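Local structure of enoyl-CoA hydratase (Mycobacterium tuberculosis, 5KJP) at residues V19-R24 with A58-A63. The protein probably catalyses the reversible addition of water to the double bond of trans-2-enoyl-CoA thioesters in fatty acid metabolism, as a member of the crotonase superfamily. Numbering follows the deposited sequence.
Sequences VEQRDR and AGLSVA
Ala-58 enters the contact through its carbonyl: O accepts a hydrogen bond from Arg-24 NH2 at 2.8 Å, with the donor tilted 22° from the carbonyl plane. Next in the chain, Gly-59 sets its O over the centre of the Arg-24 guanidinium, 3.6 Å above the plane, and the same oxygen receives a CA-H...O contact from Arg-24. Leu-60 lays methyl CD2 against the Gln-21 amide, 3.5 Å from NE2. Gln-21 has CG anti to the backbone N (chi1 172°) and an extended chain beyond it, and its NE2 donates in the amide plane to Asp-23 O. One water accepts from Arg-24 NH2 and donates to Leu-60 O, a carbonyl that also receives Lys-103 NZ. These residues tie the turn between strands 17-22 and 25-30, an antiparallel hairpin at the edge of the crotonase-fold sheet, to the connection leading from helix 41-56 into strand 62-67. Ser-61 meets the guanidinium at its edge: Arg-24 NE donates to OG at 2.6 Å, with OG close to the guanidinium plane, and a bend at chi3 (55°) turns the group toward the hydroxyl. The backbone N of Ser-61 also donates to Arg-24 O, at 2.7 Å. Val-62 N adds a longer bond of 3.3 Å to that same Arg-24 O, where strand 62-67 begins its parallel pairing with strand 25-30.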
ATOM      1  N   VAL A  19      -9.288 -25.173  21.746  1.00 19.65           N
ATOM      2  CA  VAL A  19     -10.107 -23.971  21.764  1.00 18.63           C
ATOM      3  C   VAL A  19     -10.516 -23.637  23.192  1.00 24.04           C
ATOM      4  O   VAL A  19     -11.019 -24.495  23.919  1.00 25.62           O
ATOM      5  CB  VAL A  19     -11.361 -24.137  20.876  1.00 29.27           C
ATOM      6  CG1 VAL A  19     -12.271 -22.966  21.032  1.00 29.83           C
ATOM      7  CG2 VAL A  19     -10.963 -24.283  19.410  1.00 26.73           C
ATOM      8  N   GLU A  20     -10.287 -22.390  23.592  1.00 20.26           N
ATOM      9  CA  GLU A  20     -10.684 -21.918  24.911  1.00 24.42           C
ATOM     10  C   GLU A  20     -11.387 -20.577  24.812  1.00 23.24           C
ATOM     11  O   GLU A  20     -10.895 -19.658  24.161  1.00 21.94           O
ATOM     12  CB  GLU A  20      -9.474 -21.791  25.834  1.00 31.16           C
ATOM     13  CG  GLU A  20      -9.834 -21.328  27.237  1.00 40.50           C
ATOM     14  CD  GLU A  20      -8.635 -20.832  28.023  1.00 51.25           C
ATOM     15  OE1 GLU A  20      -7.489 -21.105  27.603  1.00 43.02           O
ATOM     16  OE2 GLU A  20      -8.843 -20.170  29.064  1.00 51.67           O
ATOM     17  N   GLN A  21     -12.541 -20.464  25.458  1.00 21.63           N
ATOM     18  CA  GLN A  21     -13.232 -19.183  25.535  1.00 22.63           C
ATOM     19  C   GLN A  21     -12.857 -18.442  26.814  1.00 25.44           C
ATOM     20  O   GLN A  21     -12.975 -18.985  27.916  1.00 26.04           O
ATOM     21  CB  GLN A  21     -14.748 -19.378  25.475  1.00 23.29           C
ATOM     22  CG  GLN A  21     -15.537 -18.105  25.746  1.00 29.48           C
ATOM     23  CD  GLN A  21     -17.006 -18.240  25.394  1.00 36.60           C
ATOM     24  OE1 GLN A  21     -17.479 -19.329  25.061  1.00 37.62           O
ATOM     25  NE2 GLN A  21     -17.738 -17.132  25.466  1.00 30.37           N
ATOM     26  N   ARG A  22     -12.388 -17.208  26.659  1.00 24.36           N
ATOM     27  CA  ARG A  22     -12.171 -16.317  27.791  1.00 27.93           C
ATOM     28  C   ARG A  22     -13.028 -15.088  27.581  1.00 28.18           C
ATOM     29  O   ARG A  22     -12.704 -14.235  26.754  1.00 26.40           O
ATOM     30  CB  ARG A  22     -10.698 -15.934  27.933  1.00 31.69           C
ATOM     31  CG  ARG A  22      -9.793 -17.124  28.178  1.00 49.80           C
ATOM     32  CD  ARG A  22      -8.399 -16.711  28.620  1.00 49.91           C
ATOM     33  NE  ARG A  22      -7.462 -17.825  28.489  1.00 54.34           N
ATOM     34  CZ  ARG A  22      -6.141 -17.709  28.574  1.00 54.42           C
ATOM     35  NH1 ARG A  22      -5.370 -18.779  28.437  1.00 54.60           N
ATOM     36  NH2 ARG A  22      -5.591 -16.524  28.796  1.00 57.35           N
ATOM     37  N   ASP A  23     -14.127 -15.017  28.325  1.00 32.60           N
ATOM     38  CA  ASP A  23     -15.147 -13.995  28.117  1.00 34.09           C
ATOM     39  C   ASP A  23     -15.614 -14.019  26.662  1.00 29.86           C
ATOM     40  O   ASP A  23     -16.183 -15.011  26.201  1.00 34.44           O
ATOM     41  CB  ASP A  23     -14.621 -12.609  28.500  1.00 45.17           C
ATOM     42  CG  ASP A  23     -14.199 -12.530  29.959  1.00 62.09           C
ATOM     43  OD1 ASP A  23     -14.916 -13.087  30.821  1.00 64.22           O
ATOM     44  OD2 ASP A  23     -13.150 -11.914  30.245  1.00 54.48           O
ATOM     45  N   ARG A  24     -15.352 -12.940  25.935  1.00 25.28           N
ATOM     46  CA  ARG A  24     -15.827 -12.832  24.560  1.00 26.22           C
ATOM     47  C   ARG A  24     -14.717 -13.110  23.547  1.00 20.22           C
ATOM     48  O   ARG A  24     -14.868 -12.837  22.352  1.00 18.97           O
ATOM     49  CB  ARG A  24     -16.430 -11.449  24.326  1.00 28.32           C
ATOM     50  CG  ARG A  24     -17.485 -11.068  25.362  1.00 26.77           C
ATOM     51  CD  ARG A  24     -18.239  -9.827  24.933  1.00 30.69           C
ATOM     52  NE  ARG A  24     -18.821 -10.018  23.611  1.00 36.43           N
ATOM     53  CZ  ARG A  24     -20.003 -10.583  23.391  1.00 35.67           C
ATOM     54  NH1 ARG A  24     -20.744 -10.998  24.412  1.00 35.40           N
ATOM     55  NH2 ARG A  24     -20.448 -10.726  22.149  1.00 33.93           N
ATOM     56  N   ALA A  58     -23.024 -15.675  19.606  1.00 29.44           N
ATOM     57  CA  ALA A  58     -23.285 -14.274  19.922  1.00 27.51           C
ATOM     58  C   ALA A  58     -22.480 -13.800  21.131  1.00 27.30           C
ATOM     59  O   ALA A  58     -22.297 -12.600  21.329  1.00 31.58           O
ATOM     60  CB  ALA A  58     -24.775 -14.057  20.162  1.00 28.72           C
ATOM     61  N   GLY A  59     -21.998 -14.748  21.931  1.00 25.29           N
ATOM     62  CA  GLY A  59     -21.185 -14.439  23.096  1.00 27.85           C
ATOM     63  C   GLY A  59     -19.701 -14.288  22.800  1.00 28.84           C
ATOM     64  O   GLY A  59     -18.901 -14.057  23.709  1.00 25.86           O
ATOM     65  N   LEU A  60     -19.325 -14.431  21.531  1.00 19.94           N
ATOM     66  CA  LEU A  60     -17.936 -14.247  21.126  1.00 16.20           C
ATOM     67  C   LEU A  60     -17.807 -13.010  20.246  1.00 18.35           C
ATOM     68  O   LEU A  60     -18.678 -12.735  19.417  1.00 18.99           O
ATOM     69  CB  LEU A  60     -17.411 -15.475  20.381  1.00 18.38           C
ATOM     70  CG  LEU A  60     -17.240 -16.764  21.194  1.00 24.05           C
ATOM     71  CD1 LEU A  60     -16.804 -17.922  20.289  1.00 19.84           C
ATOM     72  CD2 LEU A  60     -16.241 -16.554  22.327  1.00 21.93           C
ATOM     73  N   SER A  61     -16.717 -12.274  20.425  1.00 16.65           N
ATOM     74  CA  SER A  61     -16.496 -11.044  19.669  1.00 15.50           C
ATOM     75  C   SER A  61     -15.241 -11.109  18.801  1.00 14.86           C
ATOM     76  O   SER A  61     -15.229 -10.608  17.679  1.00 18.72           O
ATOM     77  CB  SER A  61     -16.406  -9.848  20.617  1.00 19.67           C
ATOM     78  OG  SER A  61     -17.651  -9.620  21.267  1.00 24.26           O
ATOM     79  N   VAL A  62     -14.187 -11.724  19.330  1.00 15.29           N
ATOM     80  CA  VAL A  62     -12.877 -11.744  18.682  1.00 13.52           C
ATOM     81  C   VAL A  62     -12.232 -13.111  18.887  1.00 15.28           C
ATOM     82  O   VAL A  62     -12.451 -13.755  19.915  1.00 16.76           O
ATOM     83  CB  VAL A  62     -11.941 -10.630  19.251  1.00 16.40           C
ATOM     84  CG1 VAL A  62     -10.524 -10.740  18.679  1.00 15.74           C
ATOM     85  CG2 VAL A  62     -12.510  -9.239  18.976  1.00 18.66           C
ATOM     86  N   ALA A  63     -11.445 -13.562  17.914  1.00 12.47           N
ATOM     87  CA  ALA A  63     -10.647 -14.769  18.096  1.00 15.88           C
ATOM     88  C   ALA A  63      -9.151 -14.476  17.997  1.00 15.28           C
ATOM     89  O   ALA A  63      -8.730 -13.525  17.331  1.00 14.99           O
ATOM     90  CB  ALA A  63     -11.033 -15.821  17.083  1.00 14.69           C
TER
HETATM   91  O   HOH W   1     -20.023 -10.320  19.211  1.00 32.99           O